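Local coordinates for chorismate mutase and shikimate 5-dehydrogenase fusion protein (Clostridium acetobutylicum, PDB 3FBT), which probably catalyses the reversible NADPH-dependent reduction of 3-dehydroshikimate to shikimate, as the dehydrogenase part of a fusion with chorismate mutase, at residues S80-A83 with R84-G87; L62-I66 with P67-E71; A245-E248 with E249-D253. All coordinates share one frame; numbering follows the deposited sequence.

Interaction 1: residues S80-A83 with R84-G87; sequences SEKA and RKIG. With SO4 (sulfate ion), chain G.
Glu81 holds CG opposite its backbone N (chi1 164°), while Lys85, one turn on, turns CG opposite its carbonyl carbon (chi1 -75°). The two chains therefore run side by side in the same direction, and Glu81 OE2 comes to 3.9 Å from Lys85 NZ, a long salt bridge. Lys82, bent at its second and third torsions, brings its NZ to 4.4 Å from that of Lys85, so the carboxylate lies near two like charges and would probably temper their repulsion.

The short helix 81-86 opens on Ser80, the N-cap. Its OG accepts the Ala83 amide at 3.1 Å and donates to O2 of a sulfate at 2.8 Å; a hydroxyl suits a place where both roles are needed. At the other end Gly87 N reaches Ala83 O at 2.8 Å. Gly87 leaves the helix with positive phi, a turn that glycine makes without the clash a CB would bring. Ile86 and Ala83 give the helix its buried side, and Ile86 packs on Gln139 and Arg135 of helix 134-143. Glu81 is predicted to bind NADP+; its carboxylate has one long ion pair here, with Lys85, an attachment weak enough to be consistent with it turning to a cofactor.

Interaction 2: residues L62-I66 with P67-E71; sequences LNVTI and PYKVE. With SO4 (sulfate ion), chain F.
Val64 meets Tyr68 where the strand 61-64 gives way to a tight turn: CG1 of Val64, set opposite its own backbone N (chi1 -178°), touches Tyr68 CB at 3.6 Å, the two side chains crossing at about a right angle. A branched apolar residue suits this buried strand end, where Val64 also packs on Leu92 of strand 91-94. Residues 65-68 form a type VI (cis-proline) beta turn, built on the cis peptide bond between Ile66 and Pro67, a geometry that proline tolerates far better than other residues. Ile66 CA and Pro67 CA are 2.9 Å apart, and packing is tight, with Ile66 CG2 3.3 Å from Pro67 CA. Pro67 CD then sits over the centre of one face of the Tyr68 ring, and Tyr68 N closes the turn on a lone pair of Thr65 O, in the carbonyl plane, at 2.8 Å.

Lys69 sends its chain back along the turn. Bends at the third and fourth torsions curl NZ over toward Thr65, and one water links Thr65 OG1 to Lys69 NZ, accepting from the amine at 3.1 Å. A sulfate, probably from the crystallisation liquor, lies within the same curl: Lys69 N donates to its O3 at 3.0 Å in a nearly straight bond (165°), while NZ and Val70 N add weak ones, and Arg135 binds it too. Thr65 and Lys69 are predicted to bind shikimate and to act as proton acceptor, respectively. Backbone amides, an amine and an arginine converging on one sulfate suggest that the turn can accept an anion.

Interaction 3: residues A245-E248 with E249-D253; sequences AASE and EIWND
Glu248 O is gripped twice by Asn252: the backbone N donates to it at 2.9 Å, and the side-chain ND2 adds a weaker bond at 3.0 Å. The same ND2 also approaches the Glu248 carboxylate, 2.7 Å from OE1, in a bond that is again weak because its angle is poor. Carboxylate and amide lie side by side with planes only 10° apart, so an asparagine can serve the helix backbone and the glutamate together. Other partners fix the far ends of both groups, since Glu248 OE2 bonds to His24 and Asn252 OD1 to Tyr8. These partners are consistent with the burial of a glutamate.

All this belongs to helix 237-252, which also carries Gln243, predicted to bind shikimate. Trp251 lies against the preceding turn. With CG placed opposite the carbonyl carbon (chi1 -65°), its indole is brought over that turn, and Ser247 CB sits over the six-membered ring, 3.7 Å from the centroid and 16° off the normal, a CH-pi contact. Ser247 O stands over the same indole, offset toward its rim, while also receiving Trp251 N at 2.9 Å. At the ring edge, Glu248 OE2 lies 3.3 Å from Trp251 CZ3, its carboxylate turned almost perpendicular to the indole.

Ser247 OG bonds to Gln243 and Thr104, while its CB is small enough to lie on the indole. Asp253, which leaves helical angles with positive phi, pairs with Lys93, whose amine also donates to Ile250 O. Glu249 stays extended along the more exposed flank, its OE1 accepting from Ile256 N.

Along the chain the order is interaction 2, interaction 1, interaction 3. Interactions 1 and 2 fall within the substrate-binding region, their centres about 14 Å apart, and touch where Gly87 O lies 3.6 Å from Val70 CG2. Interaction 3 comes far later in sequence, on helix 237-252 after the parallel sheet of the predicted NADP-binding domain, yet it returns to the mixed sheet: Asn63 ND2 of strand 61-64 probably bonds Ser247 OG, and Trp251 packs against Leu62 and Asn63. Its centre is about 17 Å from each of the others. All three lie near predicted shikimate residues: Thr65 within interaction 2, Gln243 close to interaction 3, Asn90 near all, which suggests a pocket built from both ends of the chain.

Interaction 1: residues S80-A83 with R84-G87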
loop_
_atom_site.group_PDB
_atom_site.type_symbol
_atom_site.label_atom_id
_atom_site.label_comp_id
_atom_site.label_asym_id
_atom_site.label_seq_id
_atom_site.Cartn_x
_atom_site.Cartn_y
_atom_site.Cartn_z
ATOM N N SER A 80 -19.355 14.902 -4.068
ATOM C CA SER A 80 -19.840 15.594 -5.252
ATOM C C SER A 80 -21.385 15.592 -5.340
ATOM O O SER A 80 -22.086 14.728 -4.732
ATOM C CB SER A 80 -19.327 14.933 -6.522
ATOM O OG SER A 80 -19.985 13.681 -6.673
ATOM N N GLU A 81 -21.875 16.536 -6.160
ATOM C CA GLU A 81 -23.326 16.781 -6.358
ATOM C C GLU A 81 -23.968 15.499 -6.929
ATOM O O GLU A 81 -24.866 14.933 -6.305
ATOM C CB GLU A 81 -23.596 18.040 -7.245
ATOM C CG GLU A 81 -25.071 18.155 -7.833
ATOM C CD GLU A 81 -25.462 19.550 -8.460
ATOM O OE1 GLU A 81 -25.724 20.543 -7.714
ATOM O OE2 GLU A 81 -25.569 19.644 -9.713
ATOM N N LYS A 82 -23.451 15.014 -8.064
ATOM C CA LYS A 82 -23.789 13.684 -8.586
ATOM C C LYS A 82 -23.851 12.560 -7.518
ATOM O O LYS A 82 -24.832 11.829 -7.455
ATOM C CB LYS A 82 -22.819 13.277 -9.713
ATOM C CG LYS A 82 -23.454 12.599 -10.882
ATOM C CD LYS A 82 -24.522 13.532 -11.394
ATOM C CE LYS A 82 -24.118 14.916 -10.952
ATOM N NZ LYS A 82 -25.139 15.940 -11.227
ATOM N N ALA A 83 -22.827 12.390 -6.692
ATOM C CA ALA A 83 -22.864 11.271 -5.734
ATOM C C ALA A 83 -23.924 11.463 -4.688
ATOM O O ALA A 83 -24.539 10.495 -4.219
ATOM C CB ALA A 83 -21.475 11.011 -5.035
ATOM N N ARG A 84 -24.103 12.701 -4.283
ATOM C CA ARG A 84 -25.143 13.024 -3.327
ATOM C C ARG A 84 -26.507 12.570 -3.842
ATOM O O ARG A 84 -27.283 11.960 -3.121
ATOM C CB ARG A 84 -25.195 14.530 -3.133
ATOM C CG ARG A 84 -25.684 14.873 -1.755
ATOM C CD ARG A 84 -26.541 16.162 -1.663
ATOM N NE ARG A 84 -27.454 15.901 -0.547
ATOM C CZ ARG A 84 -28.578 16.546 -0.253
ATOM N NH1 ARG A 84 -29.004 17.587 -0.970
ATOM N NH2 ARG A 84 -29.270 16.135 0.800
ATOM N N LYS A 85 -26.785 12.885 -5.101
ATOM C CA LYS A 85 -28.072 12.640 -5.730
ATOM C C LYS A 85 -28.258 11.143 -5.884
ATOM O O LYS A 85 -29.336 10.593 -5.672
ATOM C CB LYS A 85 -28.072 13.255 -7.113
ATOM C CG LYS A 85 -28.195 14.756 -7.098
ATOM C CD LYS A 85 -28.534 15.270 -8.490
ATOM C CE LYS A 85 -29.288 16.608 -8.382
ATOM N NZ LYS A 85 -28.840 17.574 -9.409
ATOM N N ILE A 86 -27.176 10.479 -6.251
ATOM C CA ILE A 86 -27.227 9.064 -6.497
ATOM C C ILE A 86 -27.442 8.384 -5.179
ATOM O O ILE A 86 -28.102 7.369 -5.113
ATOM C CB ILE A 86 -25.931 8.579 -7.183
ATOM C CG1 ILE A 86 -25.813 9.171 -8.586
ATOM C CG2 ILE A 86 -25.906 7.028 -7.251
ATOM C CD1 ILE A 86 -24.438 8.929 -9.328
ATOM N N GLY A 87 -26.887 8.929 -4.109
ATOM C CA GLY A 87 -26.911 8.287 -2.802
ATOM C C GLY A 87 -25.804 7.249 -2.520
ATOM O O GLY A 87 -25.975 6.383 -1.678
HETATM S S SO4 G . -18.907 12.489 -10.093
HETATM O O1 SO4 G . -20.203 12.266 -10.781
HETATM O O2 SO4 G . -19.050 12.010 -8.723
HETATM O O3 SO4 G . -17.952 11.752 -10.934
HETATM O O4 SO4 G . -18.342 13.850 -10.197
#

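Interaction 2: residues L62-I66 with P67-E71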
loop_
_atom_site.group_PDB
_atom_site.type_symbol
_atom_site.label_atom_id
_atom_site.label_comp_id
_atom_site.label_asym_id
_atom_site.label_seq_id
_atom_site.Cartn_x
_atom_site.Cartn_y
_atom_site.Cartn_z
ATOM N N LEU A 62 -8.882 5.447 -3.359
ATOM C CA LEU A 62 -9.614 4.148 -3.171
ATOM C C LEU A 62 -10.925 4.084 -3.942
ATOM O O LEU A 62 -11.686 5.040 -3.962
ATOM C CB LEU A 62 -10.019 3.904 -1.687
ATOM C CG LEU A 62 -8.944 3.592 -0.638
ATOM C CD1 LEU A 62 -9.481 3.288 0.817
ATOM C CD2 LEU A 62 -8.161 2.428 -1.135
ATOM N N ASN A 63 -11.193 2.976 -4.593
ATOM C CA ASN A 63 -12.554 2.662 -4.968
ATOM C C ASN A 63 -13.265 1.957 -3.781
ATOM O O ASN A 63 -12.637 1.324 -2.928
ATOM C CB ASN A 63 -12.572 1.776 -6.207
ATOM C CG ASN A 63 -12.183 2.530 -7.484
ATOM O OD1 ASN A 63 -11.350 2.091 -8.228
ATOM N ND2 ASN A 63 -12.811 3.623 -7.728
ATOM N N VAL A 64 -14.575 2.111 -3.707
ATOM C CA VAL A 64 -15.354 1.505 -2.631
ATOM C C VAL A 64 -16.405 0.633 -3.296
ATOM O O VAL A 64 -17.042 1.065 -4.216
ATOM C CB VAL A 64 -16.111 2.529 -1.879
ATOM C CG1 VAL A 64 -16.873 1.858 -0.735
ATOM C CG2 VAL A 64 -15.117 3.686 -1.310
ATOM N N THR A 65 -16.599 -0.584 -2.831
ATOM C CA THR A 65 -17.729 -1.419 -3.320
ATOM C C THR A 65 -18.607 -1.868 -2.136
ATOM O O THR A 65 -18.617 -1.226 -1.074
ATOM C CB THR A 65 -17.211 -2.632 -4.125
ATOM O OG1 THR A 65 -18.274 -3.283 -4.863
ATOM C CG2 THR A 65 -16.509 -3.634 -3.196
ATOM N N ILE A 66 -19.319 -2.998 -2.312
ATOM C CA ILE A 66 -20.270 -3.484 -1.324
ATOM C C ILE A 66 -19.555 -4.053 -0.135
ATOM O O ILE A 66 -18.567 -4.714 -0.285
ATOM C CB ILE A 66 -21.014 -4.732 -1.893
ATOM C CG1 ILE A 66 -22.070 -4.318 -2.916
ATOM C CG2 ILE A 66 -21.566 -5.651 -0.694
ATOM C CD1 ILE A 66 -23.205 -3.482 -2.328
ATOM N N PRO A 67 -20.088 -3.850 1.071
ATOM C CA PRO A 67 -21.287 -3.065 1.401
ATOM C C PRO A 67 -21.036 -1.675 1.890
ATOM O O PRO A 67 -21.707 -1.280 2.820
ATOM C CB PRO A 67 -21.888 -3.804 2.611
ATOM C CG PRO A 67 -20.677 -4.485 3.271
ATOM C CD PRO A 67 -19.644 -4.717 2.170
ATOM N N TYR A 68 -20.174 -0.894 1.258
ATOM C CA TYR A 68 -19.701 0.361 1.904
ATOM C C TYR A 68 -20.014 1.653 1.168
ATOM O O TYR A 68 -19.617 2.721 1.626
ATOM C CB TYR A 68 -18.188 0.278 2.173
ATOM C CG TYR A 68 -17.792 -0.883 3.076
ATOM C CD1 TYR A 68 -18.566 -1.222 4.238
ATOM C CD2 TYR A 68 -16.624 -1.591 2.831
ATOM C CE1 TYR A 68 -18.187 -2.298 5.086
ATOM C CE2 TYR A 68 -16.226 -2.630 3.683
ATOM C CZ TYR A 68 -17.007 -2.987 4.804
ATOM O OH TYR A 68 -16.548 -4.018 5.625
ATOM N N LYS A 69 -20.782 1.576 0.088
ATOM C CA LYS A 69 -20.937 2.768 -0.786
ATOM C C LYS A 69 -21.757 3.887 -0.160
ATOM O O LYS A 69 -21.552 5.074 -0.462
ATOM C CB LYS A 69 -21.483 2.380 -2.193
ATOM C CG LYS A 69 -20.443 1.668 -3.029
ATOM C CD LYS A 69 -20.646 1.870 -4.581
ATOM C CE LYS A 69 -21.788 1.058 -5.104
ATOM N NZ LYS A 69 -22.046 -0.098 -4.145
ATOM N N VAL A 70 -22.671 3.518 0.731
ATOM C CA VAL A 70 -23.436 4.479 1.504
ATOM C C VAL A 70 -22.727 4.691 2.864
ATOM O O VAL A 70 -22.444 5.795 3.265
ATOM C CB VAL A 70 -24.834 3.905 1.742
ATOM C CG1 VAL A 70 -25.707 4.845 2.635
ATOM C CG2 VAL A 70 -25.463 3.537 0.389
ATOM N N GLU A 71 -22.363 3.615 3.532
ATOM C CA GLU A 71 -21.795 3.762 4.880
ATOM C C GLU A 71 -20.563 4.637 4.919
ATOM O O GLU A 71 -20.386 5.438 5.848
ATOM C CB GLU A 71 -21.421 2.423 5.438
ATOM C CG GLU A 71 -22.603 1.576 5.654
ATOM C CD GLU A 71 -23.431 2.191 6.720
ATOM O OE1 GLU A 71 -22.934 2.176 7.878
ATOM O OE2 GLU A 71 -24.524 2.737 6.382
HETATM S S SO4 F . -23.709 -0.641 -0.806
HETATM O O1 SO4 F . -24.391 -0.837 -2.094
HETATM O O2 SO4 F . -24.105 -1.637 0.201
HETATM O O3 SO4 F . -22.295 -0.790 -1.073
HETATM O O4 SO4 F . -24.200 0.612 -0.269
HETATM O O HOH W 1 -20.510 -2.006 -6.022
#

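Interaction 3: residues A245-E248 with E249-D253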
loop_
_atom_site.group_PDB
_atom_site.type_symbol
_atom_site.label_atom_id
_atom_site.label_comp_id
_atom_site.label_asym_id
_atom_site.label_seq_id
_atom_site.Cartn_x
_atom_site.Cartn_y
_atom_site.Cartn_z
ATOM N N ALA A 245 -10.621 4.807 -15.471
ATOM C CA ALA A 245 -9.964 6.050 -15.977
ATOM C C ALA A 245 -10.439 7.262 -15.207
ATOM O O ALA A 245 -9.665 8.147 -14.718
ATOM C CB ALA A 245 -10.228 6.246 -17.545
ATOM N N ALA A 246 -11.738 7.317 -15.025
ATOM C CA ALA A 246 -12.261 8.472 -14.316
ATOM C C ALA A 246 -11.813 8.507 -12.830
ATOM O O ALA A 246 -11.662 9.567 -12.261
ATOM C CB ALA A 246 -13.817 8.580 -14.467
ATOM N N SER A 247 -11.661 7.359 -12.182
ATOM C CA SER A 247 -11.198 7.417 -10.808
ATOM C C SER A 247 -9.816 7.998 -10.793
ATOM O O SER A 247 -9.491 8.793 -9.888
ATOM C CB SER A 247 -11.247 6.010 -10.110
ATOM O OG SER A 247 -12.627 5.600 -10.078
ATOM N N GLU A 248 -9.000 7.554 -11.760
ATOM C CA GLU A 248 -7.575 7.882 -11.759
ATOM C C GLU A 248 -7.445 9.369 -12.049
ATOM O O GLU A 248 -6.490 10.012 -11.537
ATOM C CB GLU A 248 -6.796 7.112 -12.819
ATOM C CG GLU A 248 -6.526 5.650 -12.497
ATOM C CD GLU A 248 -5.673 5.430 -11.255
ATOM O OE1 GLU A 248 -4.961 6.375 -10.790
ATOM O OE2 GLU A 248 -5.725 4.293 -10.720
ATOM N N GLU A 249 -8.391 9.893 -12.867
ATOM C CA GLU A 249 -8.440 11.331 -13.176
ATOM C C GLU A 249 -8.685 12.088 -11.913
ATOM O O GLU A 249 -8.048 13.088 -11.659
ATOM C CB GLU A 249 -9.534 11.685 -14.204
ATOM C CG GLU A 249 -9.285 11.077 -15.665
ATOM C CD GLU A 249 -10.465 11.384 -16.634
ATOM O OE1 GLU A 249 -10.255 11.337 -17.856
ATOM O OE2 GLU A 249 -11.600 11.706 -16.193
ATOM N N ILE A 250 -9.639 11.645 -11.101
ATOM C CA ILE A 250 -9.899 12.396 -9.908
ATOM C C ILE A 250 -8.758 12.274 -8.855
ATOM O O ILE A 250 -8.419 13.251 -8.157
ATOM C CB ILE A 250 -11.225 11.937 -9.305
ATOM C CG1 ILE A 250 -12.453 12.370 -10.183
ATOM C CG2 ILE A 250 -11.296 12.346 -7.874
ATOM C CD1 ILE A 250 -13.716 11.399 -9.973
ATOM N N TRP A 251 -8.173 11.075 -8.721
ATOM C CA TRP A 251 -7.091 10.851 -7.756
ATOM C C TRP A 251 -5.833 11.687 -8.093
ATOM O O TRP A 251 -5.238 12.305 -7.236
ATOM C CB TRP A 251 -6.684 9.340 -7.656
ATOM C CG TRP A 251 -7.815 8.461 -7.099
ATOM C CD1 TRP A 251 -8.726 8.807 -6.186
ATOM C CD2 TRP A 251 -8.066 7.062 -7.428
ATOM N NE1 TRP A 251 -9.601 7.700 -5.955
ATOM C CE2 TRP A 251 -9.196 6.651 -6.733
ATOM C CE3 TRP A 251 -7.433 6.150 -8.271
ATOM C CZ2 TRP A 251 -9.698 5.336 -6.822
ATOM C CZ3 TRP A 251 -7.918 4.893 -8.377
ATOM C CH2 TRP A 251 -9.052 4.488 -7.668
ATOM N N ASN A 252 -5.430 11.632 -9.345
ATOM C CA ASN A 252 -4.208 12.214 -9.751
ATOM C C ASN A 252 -4.377 13.550 -10.444
ATOM O O ASN A 252 -3.412 14.084 -10.956
ATOM C CB ASN A 252 -3.508 11.235 -10.645
ATOM C CG ASN A 252 -3.321 9.916 -9.950
ATOM O OD1 ASN A 252 -2.733 9.870 -8.868
ATOM N ND2 ASN A 252 -3.912 8.849 -10.500
ATOM N N ASP A 253 -5.583 14.100 -10.428
ATOM C CA ASP A 253 -5.889 15.383 -11.093
ATOM C C ASP A 253 -5.244 15.461 -12.439
ATOM O O ASP A 253 -4.441 16.391 -12.689
ATOM C CB ASP A 253 -5.425 16.537 -10.219
ATOM C CG ASP A 253 -6.341 16.725 -9.018
ATOM O OD1 ASP A 253 -7.571 16.805 -9.260
ATOM O OD2 ASP A 253 -5.872 16.759 -7.844
#